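Local coordinates for protein trans-2-enoyl-CoA reductase [NADH] (Treponema denticola ATCC 35405, PDB 4GGO) that catalyses the NADH-dependent reduction of the carbon-carbon double bond of crotonyl-CoA to butyryl-CoA in fatty acid synthesis, and accepts longer enoyl-CoAs in vitro, at residues K37-E42 and Q314-Y319. Numbering follows the deposited sequence.
Sequences KRITAE and QITRLY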
ATOM      1  N   LYS A  37      -8.251 -18.740  -3.567  1.00 25.13           N
ATOM      2  CA  LYS A  37      -8.636 -19.599  -2.452  1.00 23.25           C
ATOM      3  C   LYS A  37      -9.400 -18.826  -1.385  1.00 26.39           C
ATOM      4  O   LYS A  37     -10.205 -19.397  -0.653  1.00 23.22           O
ATOM      5  CB  LYS A  37      -7.406 -20.247  -1.817  1.00 31.58           C
ATOM      6  CG  LYS A  37      -6.611 -21.138  -2.748  1.00 34.99           C
ATOM      7  CD  LYS A  37      -5.442 -21.775  -2.011  1.00 46.79           C
ATOM      8  CE  LYS A  37      -4.609 -22.635  -2.944  1.00 52.91           C
ATOM      9  NZ  LYS A  37      -5.429 -23.686  -3.605  1.00 54.78           N
ATOM     10  N   ARG A  38      -9.140 -17.525  -1.294  1.00 23.04           N
ATOM     11  CA  ARG A  38      -9.753 -16.696  -0.262  1.00 22.29           C
ATOM     12  C   ARG A  38     -11.132 -16.200  -0.684  1.00 22.72           C
ATOM     13  O   ARG A  38     -12.096 -16.288   0.077  1.00 25.72           O
ATOM     14  CB  ARG A  38      -8.844 -15.513   0.080  1.00 22.21           C
ATOM     15  CG  ARG A  38      -9.422 -14.562   1.111  1.00 18.32           C
ATOM     16  CD  ARG A  38      -9.720 -15.278   2.417  1.00 24.06           C
ATOM     17  NE  ARG A  38     -10.222 -14.365   3.439  1.00 21.74           N
ATOM     18  CZ  ARG A  38     -11.499 -14.027   3.578  1.00 28.53           C
ATOM     19  NH1 ARG A  38     -12.412 -14.521   2.750  1.00 21.30           N
ATOM     20  NH2 ARG A  38     -11.866 -13.190   4.540  1.00 20.85           N
ATOM     21  N   ILE A  39     -11.218 -15.676  -1.901  1.00 23.95           N
ATOM     22  CA  ILE A  39     -12.484 -15.186  -2.429  1.00 22.67           C
ATOM     23  C   ILE A  39     -13.175 -16.294  -3.219  1.00 27.56           C
ATOM     24  O   ILE A  39     -13.079 -16.355  -4.445  1.00 22.81           O
ATOM     25  CB  ILE A  39     -12.278 -13.952  -3.327  1.00 21.93           C
ATOM     26  CG1 ILE A  39     -11.364 -12.936  -2.637  1.00 21.58           C
ATOM     27  CG2 ILE A  39     -13.611 -13.312  -3.673  1.00 20.54           C
ATOM     28  CD1 ILE A  39     -11.938 -12.376  -1.354  1.00 20.47           C
ATOM     29  N   THR A  40     -13.860 -17.178  -2.501  1.00 27.41           N
ATOM     30  CA  THR A  40     -14.546 -18.305  -3.121  1.00 30.14           C
ATOM     31  C   THR A  40     -15.976 -17.945  -3.497  1.00 27.53           C
ATOM     32  O   THR A  40     -16.475 -16.881  -3.130  1.00 24.21           O
ATOM     33  CB  THR A  40     -14.596 -19.520  -2.178  1.00 30.18           C
ATOM     34  OG1 THR A  40     -15.415 -19.211  -1.042  1.00 25.65           O
ATOM     35  CG2 THR A  40     -13.200 -19.892  -1.709  1.00 30.46           C
ATOM     36  N   ALA A  41     -16.631 -18.845  -4.224  1.00 31.27           N
ATOM     37  CA  ALA A  41     -18.026 -18.661  -4.607  1.00 25.65           C
ATOM     38  C   ALA A  41     -18.907 -18.483  -3.374  1.00 27.50           C
ATOM     39  O   ALA A  41     -19.883 -17.734  -3.400  1.00 33.91           O
ATOM     40  CB  ALA A  41     -18.505 -19.842  -5.436  1.00 30.83           C
ATOM     41  N   GLU A  42     -18.549 -19.167  -2.293  1.00 22.94           N
ATOM     42  CA  GLU A  42     -19.293 -19.069  -1.043  1.00 32.21           C
ATOM     43  C   GLU A  42     -19.102 -17.721  -0.351  1.00 31.74           C
ATOM     44  O   GLU A  42     -20.051 -17.159   0.196  1.00 32.17           O
ATOM     45  CB  GLU A  42     -18.928 -20.221  -0.100  1.00 37.74           C
ATOM     46  CG  GLU A  42     -19.426 -20.054   1.334  1.00 43.05           C
ATOM     47  CD  GLU A  42     -20.940 -19.922   1.441  1.00 57.71           C
ATOM     48  OE1 GLU A  42     -21.654 -20.243   0.465  1.00 59.20           O
ATOM     49  OE2 GLU A  42     -21.419 -19.495   2.513  1.00 67.81           O
ATOM     50  N   GLN A 314      -4.945  -8.701   4.007  1.00 19.27           N
ATOM     51  CA  GLN A 314      -5.616  -7.463   4.387  1.00 19.89           C
ATOM     52  C   GLN A 314      -6.686  -7.046   3.384  1.00 18.84           C
ATOM     53  O   GLN A 314      -7.826  -6.774   3.755  1.00 19.68           O
ATOM     54  CB  GLN A 314      -4.592  -6.334   4.512  1.00 18.73           C
ATOM     55  CG  GLN A 314      -3.964  -6.200   5.878  1.00 18.62           C
ATOM     56  CD  GLN A 314      -4.696  -5.206   6.752  1.00 20.55           C
ATOM     57  OE1 GLN A 314      -4.635  -3.998   6.518  1.00 18.31           O
ATOM     58  NE2 GLN A 314      -5.394  -5.706   7.766  1.00 16.68           N
ATOM     59  N   ILE A 315      -6.308  -6.995   2.111  1.00 16.47           N
ATOM     60  CA  ILE A 315      -7.187  -6.460   1.078  1.00 18.98           C
ATOM     61  C   ILE A 315      -8.331  -7.405   0.710  1.00 16.46           C
ATOM     62  O   ILE A 315      -9.456  -6.961   0.478  1.00 17.24           O
ATOM     63  CB  ILE A 315      -6.395  -6.048  -0.176  1.00 19.17           C
ATOM     64  CG1 ILE A 315      -5.308  -5.041   0.204  1.00 19.85           C
ATOM     65  CG2 ILE A 315      -7.321  -5.461  -1.222  1.00 20.18           C
ATOM     66  CD1 ILE A 315      -5.818  -3.868   1.017  1.00 17.83           C
ATOM     67  N   THR A 316      -8.054  -8.704   0.663  1.00 18.50           N
ATOM     68  CA  THR A 316      -9.120  -9.675   0.444  1.00 15.39           C
ATOM     69  C   THR A 316     -10.160  -9.579   1.557  1.00 20.21           C
ATOM     70  O   THR A 316     -11.359  -9.661   1.300  1.00 19.93           O
ATOM     71  CB  THR A 316      -8.593 -11.119   0.344  1.00 22.74           C
ATOM     72  OG1 THR A 316      -7.717 -11.394   1.444  1.00 23.79           O
ATOM     73  CG2 THR A 316      -7.849 -11.327  -0.965  1.00 20.09           C
ATOM     74  N   ARG A 317      -9.699  -9.386   2.792  1.00 19.81           N
ATOM     75  CA  ARG A 317     -10.614  -9.193   3.914  1.00 21.05           C
ATOM     76  C   ARG A 317     -11.384  -7.886   3.757  1.00 21.27           C
ATOM     77  O   ARG A 317     -12.573  -7.813   4.073  1.00 20.37           O
ATOM     78  CB  ARG A 317      -9.868  -9.216   5.254  1.00 23.59           C
ATOM     79  CG  ARG A 317     -10.762  -8.930   6.455  1.00 19.51           C
ATOM     80  CD  ARG A 317     -10.208  -9.524   7.747  1.00 17.39           C
ATOM     81  NE  ARG A 317      -9.019  -8.827   8.234  1.00 17.42           N
ATOM     82  CZ  ARG A 317      -9.048  -7.787   9.063  1.00 17.61           C
ATOM     83  NH1 ARG A 317     -10.208  -7.311   9.491  1.00 15.81           N
ATOM     84  NH2 ARG A 317      -7.917  -7.220   9.462  1.00 17.39           N
ATOM     85  N   LEU A 318     -10.699  -6.860   3.261  1.00 18.27           N
ATOM     86  CA  LEU A 318     -11.322  -5.568   2.988  1.00 18.67           C
ATOM     87  C   LEU A 318     -12.485  -5.693   2.004  1.00 19.22           C
ATOM     88  O   LEU A 318     -13.570  -5.170   2.246  1.00 19.87           O
ATOM     89  CB  LEU A 318     -10.288  -4.582   2.441  1.00 18.39           C
ATOM     90  CG  LEU A 318     -10.827  -3.235   1.949  1.00 19.52           C
ATOM     91  CD1 LEU A 318     -11.378  -2.410   3.105  1.00 19.07           C
ATOM     92  CD2 LEU A 318      -9.747  -2.468   1.199  1.00 20.69           C
ATOM     93  N   TYR A 319     -12.251  -6.385   0.893  1.00 15.67           N
ATOM     94  CA  TYR A 319     -13.285  -6.586  -0.119  1.00 18.14           C
ATOM     95  C   TYR A 319     -14.440  -7.425   0.421  1.00 21.56           C
ATOM     96  O   TYR A 319     -15.608  -7.059   0.287  1.00 23.09           O
ATOM     97  CB  TYR A 319     -12.698  -7.273  -1.355  1.00 19.31           C
ATOM     98  CG  TYR A 319     -12.068  -6.346  -2.376  1.00 20.87           C
ATOM     99  CD1 TYR A 319     -10.868  -5.696  -2.115  1.00 18.57           C
ATOM    100  CD2 TYR A 319     -12.663  -6.145  -3.616  1.00 21.97           C
ATOM    101  CE1 TYR A 319     -10.287  -4.857  -3.058  1.00 22.53           C
ATOM    102  CE2 TYR A 319     -12.092  -5.311  -4.562  1.00 21.21           C
ATOM    103  CZ  TYR A 319     -10.903  -4.670  -4.278  1.00 24.97           C
ATOM    104  OH  TYR A 319     -10.333  -3.840  -5.219  1.00 22.36           O
TER
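The guanidinium of Arg38 reaches over the helix at Thr316 and Arg317, and both residues approach its plane obliquely. Its NH2 comes to 4.2 Å from the CA of Arg317, a loose contact. The closer touch is made by the aliphatic stem: Arg38 CG, turned anti to the backbone N (chi1 178°), rests 3.6 Å from Thr316 CB and equally near that residue's OG1. A bend at chi2 (59°) then carries the remainder of the chain slantwise past the helix, toward the CA of Arg317. Next along the chain, Ile39 supplies the tip of its longer branch, with CD1 4.0 Å from Thr316 CB and 3.8 Å from Thr316 O. Thr316 is thus touched by two consecutive residues where one helix ends, Ile39 being the first to depart from helical geometry. The Thr316 hydroxyl bonds chiefly to the carbonyl of Ile312, with that of Glu313 as a second acceptor, and the contact itself is van der Waals packing. Arg317 points its guanidinium elsewhere, into salt bridges with Glu309 and Asp342 and a cation-pi contact with Trp343; Arg38 NH2 and Arg317 NE, like charges, stay 6.4 Å apart. In the Rossmann-type fold, the end of helix 21-38 and the residue just after it pack against helix 311-323, whose Thr316 and Tyr319 also touch helix 61-74, while Ile315 and Leu318 lie on strand 227-233 of the parallel sheet.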